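Local coordinates for takeout-like protein 1 (Epiphyas postvittana, PDB 3E8T), which probably carries hydrophobic ligands in insects, holding the long isoprenoid tail of ubiquinone-8 in an internal tunnel, at residues A[52-66]-A[89-103]. Residues are numbered along the deposited sequence; the frame is centred on the assembly and turned at random. Where two conformers were deposited one is given.
With UQ8 (Ubiquinone-8), chain B.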
loop_
_atom_site.group_PDB
_atom_site.type_symbol
_atom_site.label_atom_id
_atom_site.label_comp_id
_atom_site.label_asym_id
_atom_site.label_seq_id
_atom_site.Cartn_x
_atom_site.Cartn_y
_atom_site.Cartn_z
ATOM N N SER A 52 1.207 -5.787 -20.344
ATOM C CA SER A 52 1.090 -4.790 -21.377
ATOM C C SER A 52 2.376 -4.570 -22.165
ATOM O O SER A 52 2.618 -3.484 -22.662
ATOM C CB SER A 52 0.559 -3.495 -20.827
ATOM O OG SER A 52 -0.792 -3.699 -20.401
ATOM N N GLY A 53 3.192 -5.612 -22.285
ATOM C CA GLY A 53 4.440 -5.503 -23.005
ATOM C C GLY A 53 5.667 -5.096 -22.185
ATOM O O GLY A 53 6.753 -5.109 -22.743
ATOM N N LEU A 54 5.474 -4.735 -20.925
ATOM C CA LEU A 54 6.557 -4.349 -20.037
ATOM C C LEU A 54 6.936 -5.512 -19.142
ATOM O O LEU A 54 6.075 -6.060 -18.446
ATOM C CB LEU A 54 6.147 -3.149 -19.157
ATOM C CG LEU A 54 7.167 -2.727 -18.119
ATOM C CD1 LEU A 54 8.436 -2.201 -18.756
ATOM C CD2 LEU A 54 6.551 -1.623 -17.208
ATOM N N GLN A 55 8.219 -5.852 -19.131
ATOM C CA GLN A 55 8.773 -6.748 -18.147
ATOM C C GLN A 55 9.536 -5.953 -17.102
ATOM O O GLN A 55 10.472 -5.240 -17.446
ATOM C CB GLN A 55 9.700 -7.759 -18.786
ATOM C CG GLN A 55 8.966 -8.712 -19.720
ATOM C CD GLN A 55 8.727 -8.160 -21.096
ATOM O OE1 GLN A 55 9.623 -7.654 -21.742
ATOM N NE2 GLN A 55 7.469 -8.238 -21.552
ATOM N N PHE A 56 9.113 -6.048 -15.848
ATOM C CA PHE A 56 9.650 -5.234 -14.773
ATOM C C PHE A 56 9.972 -6.081 -13.566
ATOM O O PHE A 56 9.222 -6.995 -13.242
ATOM C CB PHE A 56 8.579 -4.215 -14.372
ATOM C CG PHE A 56 8.999 -3.240 -13.312
ATOM C CD1 PHE A 56 9.749 -2.119 -13.628
ATOM C CD2 PHE A 56 8.604 -3.460 -11.975
ATOM C CE1 PHE A 56 10.132 -1.201 -12.553
ATOM C CE2 PHE A 56 8.958 -2.561 -10.971
ATOM C CZ PHE A 56 9.708 -1.474 -11.294
ATOM N N THR A 57 11.086 -5.773 -12.903
ATOM C CA THR A 57 11.406 -6.371 -11.632
ATOM C C THR A 57 11.773 -5.269 -10.643
ATOM O O THR A 57 12.328 -4.225 -11.031
ATOM C CB THR A 57 12.548 -7.376 -11.717
ATOM O OG1 THR A 57 13.774 -6.711 -11.970
ATOM C CG2 THR A 57 12.302 -8.432 -12.765
ATOM N N LEU A 58 11.476 -5.506 -9.361
ATOM C CA LEU A 58 11.928 -4.618 -8.307
ATOM C C LEU A 58 12.441 -5.439 -7.147
ATOM O O LEU A 58 11.703 -6.290 -6.609
ATOM C CB LEU A 58 10.837 -3.685 -7.832
ATOM C CG LEU A 58 11.273 -2.557 -6.908
ATOM C CD1 LEU A 58 12.076 -1.510 -7.670
ATOM C CD2 LEU A 58 10.069 -1.918 -6.210
ATOM N N LYS A 59 13.696 -5.176 -6.795
ATOM C CA LYS A 59 14.329 -5.849 -5.666
ATOM C C LYS A 59 14.697 -4.770 -4.646
ATOM O O LYS A 59 14.918 -3.616 -5.001
ATOM C CB LYS A 59 15.588 -6.613 -6.122
ATOM C CG LYS A 59 15.276 -7.726 -7.064
ATOM C CD LYS A 59 16.521 -8.528 -7.379
ATOM C CE LYS A 59 16.407 -9.314 -8.615
ATOM N NZ LYS A 59 17.771 -9.728 -9.054
ATOM N N GLU A 60 14.784 -5.157 -3.383
ATOM C CA GLU A 60 15.094 -4.168 -2.350
ATOM C C GLU A 60 14.028 -3.069 -2.319
ATOM O O GLU A 60 14.354 -1.928 -2.020
ATOM C CB GLU A 60 16.496 -3.522 -2.498
ATOM C CG GLU A 60 17.728 -4.416 -2.357
ATOM C CD GLU A 60 18.993 -3.574 -2.198
ATOM O OE1 GLU A 60 19.447 -3.056 -3.229
ATOM O OE2 GLU A 60 19.481 -3.376 -1.051
ATOM N N GLY A 61 12.796 -3.416 -2.651
ATOM C CA GLY A 61 11.795 -2.380 -2.760
ATOM C C GLY A 61 11.427 -1.794 -1.410
ATOM O O GLY A 61 11.413 -2.491 -0.399
ATOM N N LYS A 62 11.129 -0.506 -1.408
ATOM C CA LYS A 62 10.788 0.237 -0.234
ATOM C C LYS A 62 9.623 1.160 -0.514
ATOM O O LYS A 62 9.641 1.880 -1.497
ATOM C CB LYS A 62 11.935 1.144 0.131
ATOM C CG LYS A 62 13.286 0.509 0.326
ATOM C CD LYS A 62 13.385 -0.305 1.506
ATOM C CE LYS A 62 14.882 -0.723 1.731
ATOM N NZ LYS A 62 15.070 -1.215 3.107
ATOM N N LEU A 63 8.667 1.173 0.387
ATOM C CA LEU A 63 7.519 2.091 0.317
ATOM C C LEU A 63 7.573 3.033 1.510
ATOM O O LEU A 63 7.509 2.574 2.657
ATOM C CB LEU A 63 6.184 1.323 0.317
ATOM C CG LEU A 63 4.938 2.229 0.468
ATOM C CD1 LEU A 63 4.709 2.979 -0.799
ATOM C CD2 LEU A 63 3.703 1.386 0.853
ATOM N N LYS A 64 7.704 4.334 1.228
ATOM C CA LYS A 64 7.721 5.350 2.255
ATOM C C LYS A 64 6.472 6.173 2.151
ATOM O O LYS A 64 6.018 6.491 1.056
ATOM C CB LYS A 64 8.957 6.233 2.147
ATOM C CG LYS A 64 9.152 7.239 3.359
ATOM C CD LYS A 64 10.558 7.971 3.398
ATOM C CE LYS A 64 10.554 9.227 4.304
ATOM N NZ LYS A 64 11.819 10.063 4.370
ATOM N N GLY A 65 5.911 6.541 3.293
ATOM C CA GLY A 65 4.850 7.518 3.378
ATOM C C GLY A 65 3.612 7.104 4.135
ATOM O O GLY A 65 2.764 7.966 4.447
ATOM N N LEU A 66 3.464 5.815 4.491
ATOM C CA LEU A 66 2.242 5.390 5.194
ATOM C C LEU A 66 2.053 6.108 6.538
ATOM O O LEU A 66 0.934 6.306 6.955
ATOM C CB LEU A 66 2.188 3.875 5.376
ATOM C CG LEU A 66 0.850 3.221 5.712
ATOM C CD1 LEU A 66 -0.229 3.564 4.679
ATOM C CD2 LEU A 66 1.040 1.696 5.772
ATOM N N LEU A 89 -2.528 9.590 0.655
ATOM C CA LEU A 89 -1.183 9.953 1.080
ATOM C C LEU A 89 -0.320 10.319 -0.111
ATOM O O LEU A 89 -0.716 10.083 -1.257
ATOM C CB LEU A 89 -0.530 8.776 1.821
ATOM C CG LEU A 89 -0.182 7.532 0.970
ATOM C CD1 LEU A 89 0.839 6.714 1.741
ATOM C CD2 LEU A 89 -1.387 6.699 0.643
ATOM N N ASP A 90 0.791 10.969 0.172
ATOM C CA ASP A 90 1.921 11.012 -0.725
ATOM C C ASP A 90 2.841 9.881 -0.387
ATOM O O ASP A 90 3.032 9.581 0.781
ATOM C CB ASP A 90 2.689 12.342 -0.623
ATOM C CG ASP A 90 1.851 13.563 -0.984
ATOM O OD1 ASP A 90 0.801 13.427 -1.627
ATOM O OD2 ASP A 90 2.305 14.681 -0.598
ATOM N N ALA A 91 3.413 9.226 -1.395
ATOM C CA ALA A 91 4.279 8.093 -1.126
ATOM C C ALA A 91 5.416 8.055 -2.098
ATOM O O ALA A 91 5.370 8.680 -3.157
ATOM C CB ALA A 91 3.481 6.837 -1.279
ATOM N N THR A 92 6.433 7.310 -1.723
ATOM C CA THR A 92 7.542 7.057 -2.621
ATOM C C THR A 92 7.801 5.557 -2.643
ATOM O O THR A 92 7.729 4.896 -1.617
ATOM C CB THR A 92 8.851 7.852 -2.249
ATOM O OG1 THR A 92 8.684 9.268 -2.435
ATOM C CG2 THR A 92 9.974 7.496 -3.159
ATOM N N VAL A 93 8.101 5.039 -3.822
ATOM C CA VAL A 93 8.534 3.643 -4.013
ATOM C C VAL A 93 9.941 3.669 -4.596
ATOM O O VAL A 93 10.176 4.345 -5.589
ATOM C CB VAL A 93 7.590 2.875 -4.927
ATOM C CG1 VAL A 93 8.021 1.423 -4.974
ATOM C CG2 VAL A 93 6.144 2.994 -4.476
ATOM N N LYS A 94 10.851 2.989 -3.924
ATOM C CA LYS A 94 12.234 2.931 -4.332
ATOM C C LYS A 94 12.706 1.511 -4.448
ATOM O O LYS A 94 12.115 0.606 -3.879
ATOM C CB LYS A 94 13.135 3.691 -3.334
ATOM C CG LYS A 94 12.860 5.191 -3.225
ATOM C CD LYS A 94 13.818 5.857 -2.183
ATOM C CE LYS A 94 13.700 7.347 -2.184
ATOM N NZ LYS A 94 14.288 8.026 -0.968
ATOM N N GLY A 95 13.791 1.304 -5.166
ATOM C CA GLY A 95 14.418 0.004 -5.196
ATOM C C GLY A 95 15.259 -0.197 -6.430
ATOM O O GLY A 95 15.432 0.720 -7.226
ATOM N N HIS A 96 15.826 -1.389 -6.552
ATOM C CA HIS A 96 16.628 -1.761 -7.703
ATOM C C HIS A 96 15.728 -2.390 -8.737
ATOM O O HIS A 96 15.128 -3.453 -8.475
ATOM C CB HIS A 96 17.699 -2.764 -7.234
ATOM C CG HIS A 96 18.481 -3.381 -8.327
ATOM N ND1 HIS A 96 19.094 -4.609 -8.184
ATOM C CD2 HIS A 96 18.678 -3.004 -9.600
ATOM C CE1 HIS A 96 19.700 -4.918 -9.323
ATOM N NE2 HIS A 96 19.482 -3.941 -10.193
ATOM N N TYR A 97 15.560 -1.714 -9.874
ATOM C CA TYR A 97 14.631 -2.185 -10.901
ATOM C C TYR A 97 15.364 -2.711 -12.118
ATOM O O TYR A 97 16.512 -2.376 -12.379
ATOM C CB TYR A 97 13.676 -1.022 -11.385
ATOM C CG TYR A 97 14.304 -0.127 -12.420
ATOM C CD1 TYR A 97 14.055 -0.330 -13.752
ATOM C CD2 TYR A 97 15.213 0.840 -12.084
ATOM C CE1 TYR A 97 14.726 0.361 -14.701
ATOM C CE2 TYR A 97 15.901 1.518 -13.054
ATOM C CZ TYR A 97 15.654 1.261 -14.362
ATOM O OH TYR A 97 16.343 1.913 -15.348
ATOM N N THR A 98 14.617 -3.538 -12.852
ATOM C CA THR A 98 14.978 -3.834 -14.228
ATOM C C THR A 98 13.751 -3.632 -15.085
ATOM O O THR A 98 12.618 -3.819 -14.617
ATOM C CB THR A 98 15.594 -5.217 -14.483
ATOM O OG1 THR A 98 14.589 -6.217 -14.360
ATOM C CG2 THR A 98 16.772 -5.502 -13.570
ATOM N N ALA A 99 13.967 -3.233 -16.329
ATOM C CA ALA A 99 12.891 -3.053 -17.271
ATOM C C ALA A 99 13.334 -3.573 -18.636
ATOM O O ALA A 99 14.474 -3.358 -19.079
ATOM C CB ALA A 99 12.511 -1.577 -17.352
ATOM N N GLY A 100 12.372 -4.158 -19.365
ATOM C CA GLY A 100 12.579 -4.581 -20.712
ATOM C C GLY A 100 11.248 -4.583 -21.451
ATOM O O GLY A 100 10.193 -4.484 -20.833
ATOM N N GLY A 101 11.300 -4.730 -22.763
ATOM C CA GLY A 101 10.080 -4.766 -23.551
ATOM C C GLY A 101 9.730 -3.351 -23.994
ATOM O O GLY A 101 10.534 -2.613 -24.583
ATOM N N ARG A 102 8.524 -2.924 -23.657
ATOM C CA ARG A 102 8.074 -1.603 -24.040
ATOM C C ARG A 102 7.204 -1.017 -22.956
ATOM O O ARG A 102 6.606 -1.730 -22.145
ATOM C CB ARG A 102 7.277 -1.570 -25.295
ATOM C CG ARG A 102 6.120 -2.384 -25.259
ATOM C CD ARG A 102 5.245 -2.324 -26.597
ATOM N NE ARG A 102 4.162 -3.302 -26.498
ATOM C CZ ARG A 102 3.007 -3.119 -25.882
ATOM N NH1 ARG A 102 2.634 -1.937 -25.422
ATOM N NH2 ARG A 102 2.139 -4.135 -25.804
ATOM N N ILE A 103 7.185 0.294 -22.937
ATOM C CA ILE A 103 6.266 1.020 -22.114
ATOM C C ILE A 103 5.348 1.776 -23.060
ATOM O O ILE A 103 5.750 2.749 -23.680
ATOM C CB ILE A 103 7.086 1.894 -21.167
ATOM C CG1 ILE A 103 6.200 2.708 -20.249
ATOM C CG2 ILE A 103 8.083 2.713 -21.936
ATOM C CD1 ILE A 103 5.375 1.875 -19.458
HETATM C C45 UQ8 B . 9.985 1.010 -15.080
HETATM C C44 UQ8 B . 8.699 1.423 -15.800
HETATM C C46 UQ8 B . 9.061 2.054 -17.118
HETATM C C43 UQ8 B . 7.835 2.365 -14.982
HETATM C C42 UQ8 B . 7.700 1.886 -13.529
HETATM C C41 UQ8 B . 6.835 0.634 -13.490
HETATM C C39 UQ8 B . 5.848 0.717 -12.345
HETATM C C40 UQ8 B . 5.787 -0.361 -11.264
HETATM C C38 UQ8 B . 4.939 1.740 -12.312
HETATM C C37 UQ8 B . 3.994 1.923 -11.313
HETATM C C36 UQ8 B . 3.441 3.332 -11.529
HETATM C C34 UQ8 B . 2.513 3.785 -10.416
HETATM C C35 UQ8 B . 2.145 5.122 -10.460
HETATM C C33 UQ8 B . 2.139 2.921 -9.390
HETATM C C32 UQ8 B . 1.277 3.161 -8.325
HETATM C C31 UQ8 B . 1.674 2.212 -7.164
HETATM C C29 UQ8 B . 0.706 2.253 -5.990
HETATM C C30 UQ8 B . -0.836 2.246 -6.241
HETATM C C28 UQ8 B . 1.198 2.302 -4.690
HETATM C C27 UQ8 B . 0.422 2.347 -3.539
HETATM C C26 UQ8 B . 1.126 1.670 -2.353
HETATM C C24 UQ8 B . 0.370 1.940 -1.047
HETATM C C25 UQ8 B . 0.339 3.353 -0.439
HETATM C C23 UQ8 B . -0.291 0.906 -0.421
HETATM C C22 UQ8 B . -1.017 0.965 0.772
HETATM C C21 UQ8 B . -1.733 -0.357 1.043
HETATM C C19 UQ8 B . -2.822 -0.301 2.115
HETATM C C20 UQ8 B . -3.615 -1.603 2.214
HETATM C C18 UQ8 B . -2.311 0.187 3.478
HETATM C C17 UQ8 B . -3.414 0.132 4.544
HETATM C C16 UQ8 B . -3.119 1.028 5.759
HETATM C C14 UQ8 B . -4.046 0.627 6.902
HETATM C C15 UQ8 B . -5.506 0.257 6.584
HETATM C C13 UQ8 B . -3.589 0.561 8.216
HETATM C C12 UQ8 B . -4.402 0.179 9.281
HETATM C C11 UQ8 B . -3.977 0.788 10.633
HETATM C C9 UQ8 B . -5.163 0.871 11.611
HETATM C C10 UQ8 B . -6.329 -0.045 11.200
HETATM C C8 UQ8 B . -4.666 0.538 13.015
HETATM C C7 UQ8 B . -5.184 -0.809 13.529
HETATM C C6 UQ8 B . -6.606 -0.728 14.135
HETATM C C1 UQ8 B . -7.545 -1.715 13.813
HETATM C C1M UQ8 B . -7.159 -2.738 12.946
HETATM C C2 UQ8 B . -8.846 -1.692 14.329
HETATM O O2 UQ8 B . -9.671 -2.565 14.048
HETATM C C3 UQ8 B . -9.229 -0.676 15.191
HETATM O O3 UQ8 B . -10.496 -0.656 15.694
HETATM C C3M UQ8 B . -10.572 -1.469 16.863
HETATM C C4 UQ8 B . -8.323 0.323 15.525
HETATM O O4 UQ8 B . -8.719 1.317 16.376
HETATM C C4M UQ8 B . -9.922 1.940 15.902
HETATM C C5 UQ8 B . -7.023 0.298 15.000
HETATM O O5 UQ8 B . -6.237 1.193 15.324
HETATM O O HOH W 1 3.866 -1.281 -21.875
HETATM O O HOH W 2 12.882 -6.671 -16.543
HETATM O O HOH W 3 15.516 -5.771 -10.059
HETATM O O HOH W 4 2.754 10.393 3.365
#
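The side chains of F56 and Y97 cross at about a right angle, F56 CE1 lying 3.7 Å from Y97 CB, where two antiparallel strands of a long beta hairpin pair in the curled sheet of this juvenile-hormone-binding-protein fold. The apolar residues F56, L58, L63 and V93 share the inner face. F56 CE1 comes within 3.4 Å of UQ8 C45, because a chi1 of -177° swings CG away from the backbone N and toward the ubiquinone tail; UQ8 C41 lies over one ring face, offset toward the rim. Farther along the tail, L63 divides its branches, CD1 packing on V93 CG2 and CD2 reaching UQ8 C24. Leucine's two methyl branches let one residue pack on its strand neighbour and on the isoprenoid tail at once.

Behind this lining, paired backbone bonds fix the register, interrupted by a beta bulge between K59 and K62. There G95, its backbone in a conformation open to glycine, sits against L58 CD1 and lets its CA approach that of G61 to 4.3 Å. The outer face is polar: K62 forms a salt bridge with D43, and H96 NE2 bonds to D111. At the far end G53 O accepts R102 N, while the R102 guanidinium lies with one face over G53 CA, an approach that glycine permits.

Threonines, small and beta-branched, suit the outer T57–T98 pair. Both hydroxyls sit between backbone N and carbonyl carbon (chi1 70° and 72°), which brings T57 OG1 and T98 OG1 into a short 2.6 Å hydrogen bond, and a water joins T57 OG1 to H96 O.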